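PDB 4O5J: uncharacterized protein from Helicobacter pylori, which is the sialic acid-binding adhesin SabA, an outer membrane protein that probably attaches the bacterium to sialylated glycans through its extracellular adhesion domain. Local coordinates for residues F106-G111 against C142-T147. Sequence-based numbering, arbitrary orientation.
Sequences FTFFVG and CAMDQT
A two-stranded parallel sheet in the mainly helical SabA adhesion domain pairs Phe-109 and Val-110 with Ala-143 and Met-144. Three backbone hydrogen bonds hold the register: Phe-109 N gives to Cys-142 O at 3.0 Å, Met-144 N to Phe-109 O at 2.7 Å, and Gly-111 N to Met-144 O at 3.1 Å. Cys-142, just before its strand, is tied by a disulfide to Cys-136. On the face of the sheet carrying Val-110 and Met-144 lies the Phe-108 ring. Met-144 runs extended from CB and then bends at its last torsion (chi3 -62°), which lays methyl CE over the ring, 3.7 Å from the centroid, a CH-pi contact. The sulfur SD sits obliquely at 4.6 Å from the same centroid, making this a Met-aromatic pair. Phe-106 CB covers the opposite ring face, and Tyr-149 of helix 146-163 packs against both Phe-108 and Met-144. On the other face, with Ala-143, the Phe-109 ring tilts off the neighbouring strand; Ala-143 CB lies at its edge near the ring plane, and Phe-129 meets it edge-to-face. Where strand 143-144 gives way, past Asp-145, to helix 146-163, Val-110 CG1 rests 3.7 Å from Gln-146 CA.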
loop_
_atom_site.group_PDB
_atom_site.type_symbol
_atom_site.label_atom_id
_atom_site.label_comp_id
_atom_site.label_asym_id
_atom_site.label_seq_id
_atom_site.Cartn_x
_atom_site.Cartn_y
_atom_site.Cartn_z
ATOM N N PHE A 106 -19.775 -19.016 -9.106
ATOM C CA PHE A 106 -18.825 -19.295 -8.037
ATOM C C PHE A 106 -17.798 -20.384 -8.405
ATOM O O PHE A 106 -18.058 -21.236 -9.229
ATOM C CB PHE A 106 -19.526 -19.757 -6.746
ATOM C CG PHE A 106 -20.772 -18.941 -6.375
ATOM C CD1 PHE A 106 -20.889 -17.611 -6.784
ATOM C CD2 PHE A 106 -21.767 -19.524 -5.603
ATOM C CE1 PHE A 106 -22.020 -16.846 -6.456
ATOM C CE2 PHE A 106 -22.925 -18.740 -5.233
ATOM C CZ PHE A 106 -23.052 -17.418 -5.692
ATOM N N THR A 107 -16.666 -20.329 -7.712
ATOM C CA THR A 107 -15.667 -21.387 -7.801
ATOM C C THR A 107 -15.927 -22.401 -6.685
ATOM O O THR A 107 -15.078 -23.255 -6.380
ATOM C CB THR A 107 -14.257 -20.798 -7.664
ATOM O OG1 THR A 107 -14.144 -20.191 -6.372
ATOM C CG2 THR A 107 -13.995 -19.759 -8.751
ATOM N N PHE A 108 -17.123 -22.335 -6.080
ATOM C CA PHE A 108 -17.518 -23.305 -5.036
ATOM C C PHE A 108 -19.029 -23.509 -5.114
ATOM O O PHE A 108 -19.748 -22.732 -5.763
ATOM C CB PHE A 108 -17.107 -22.770 -3.654
ATOM C CG PHE A 108 -17.561 -21.352 -3.399
ATOM C CD1 PHE A 108 -18.852 -21.091 -2.848
ATOM C CD2 PHE A 108 -16.732 -20.277 -3.702
ATOM C CE1 PHE A 108 -19.276 -19.763 -2.610
ATOM C CE2 PHE A 108 -17.144 -18.952 -3.445
ATOM C CZ PHE A 108 -18.436 -18.688 -2.920
ATOM N N PHE A 109 -19.519 -24.555 -4.444
ATOM C CA PHE A 109 -20.926 -24.897 -4.440
ATOM C C PHE A 109 -21.582 -24.456 -3.100
ATOM O O PHE A 109 -21.102 -24.808 -2.010
ATOM C CB PHE A 109 -21.094 -26.397 -4.580
ATOM C CG PHE A 109 -22.519 -26.866 -4.517
ATOM C CD1 PHE A 109 -23.391 -26.673 -5.593
ATOM C CD2 PHE A 109 -22.997 -27.506 -3.347
ATOM C CE1 PHE A 109 -24.727 -27.102 -5.516
ATOM C CE2 PHE A 109 -24.313 -27.957 -3.280
ATOM C CZ PHE A 109 -25.185 -27.776 -4.379
ATOM N N VAL A 110 -22.636 -23.650 -3.183
ATOM C CA VAL A 110 -23.335 -23.196 -1.968
ATOM C C VAL A 110 -24.534 -24.097 -1.756
ATOM O O VAL A 110 -25.442 -24.129 -2.574
ATOM C CB VAL A 110 -23.804 -21.758 -2.058
ATOM C CG1 VAL A 110 -24.692 -21.380 -0.825
ATOM C CG2 VAL A 110 -22.632 -20.814 -2.182
ATOM N N GLY A 111 -24.527 -24.854 -0.669
ATOM C CA GLY A 111 -25.698 -25.646 -0.295
ATOM C C GLY A 111 -25.234 -26.842 0.555
ATOM O O GLY A 111 -24.045 -26.906 0.994
ATOM N N CYS A 142 -15.083 -28.357 -1.337
ATOM C CA CYS A 142 -15.410 -27.228 -2.224
ATOM C C CYS A 142 -16.854 -26.703 -2.053
ATOM O O CYS A 142 -17.346 -25.969 -2.908
ATOM C CB CYS A 142 -15.166 -27.552 -3.686
ATOM S SG CYS A 142 -13.406 -28.015 -3.964
ATOM N N ALA A 143 -17.535 -27.091 -0.972
ATOM C CA ALA A 143 -18.870 -26.588 -0.719
ATOM C C ALA A 143 -18.869 -25.547 0.381
ATOM O O ALA A 143 -17.964 -25.510 1.223
ATOM C CB ALA A 143 -19.825 -27.728 -0.406
ATOM N N MET A 144 -19.885 -24.687 0.389
ATOM C CA MET A 144 -19.996 -23.661 1.448
ATOM C C MET A 144 -21.446 -23.600 1.975
ATOM O O MET A 144 -22.402 -23.683 1.204
ATOM C CB MET A 144 -19.593 -22.307 0.916
ATOM C CG MET A 144 -19.557 -21.245 1.960
ATOM S SD MET A 144 -19.240 -19.627 1.241
ATOM C CE MET A 144 -17.568 -19.861 0.476
ATOM N N ASP A 145 -21.585 -23.474 3.285
ATOM C CA ASP A 145 -22.884 -23.293 3.940
ATOM C C ASP A 145 -23.521 -21.961 3.461
ATOM O O ASP A 145 -22.837 -20.911 3.337
ATOM C CB ASP A 145 -22.672 -23.298 5.463
ATOM C CG ASP A 145 -23.858 -22.884 6.182
ATOM O OD1 ASP A 145 -24.490 -23.762 6.785
ATOM O OD2 ASP A 145 -24.190 -21.669 6.131
ATOM N N GLN A 146 -24.829 -22.010 3.174
ATOM C CA GLN A 146 -25.560 -20.824 2.682
ATOM C C GLN A 146 -25.446 -19.611 3.630
ATOM O O GLN A 146 -25.328 -18.472 3.176
ATOM C CB GLN A 146 -27.013 -21.162 2.470
ATOM C CG GLN A 146 -27.796 -20.063 1.796
ATOM C CD GLN A 146 -29.200 -20.521 1.442
ATOM O OE1 GLN A 146 -29.559 -21.673 1.654
ATOM N NE2 GLN A 146 -29.996 -19.617 0.891
ATOM N N THR A 147 -25.432 -19.850 4.924
ATOM C CA THR A 147 -25.364 -18.744 5.894
ATOM C C THR A 147 -23.993 -18.073 5.815
ATOM O O THR A 147 -23.883 -16.844 5.915
ATOM C CB THR A 147 -25.561 -19.236 7.298
ATOM O OG1 THR A 147 -26.800 -19.899 7.344
ATOM C CG2 THR A 147 -25.553 -18.102 8.293
#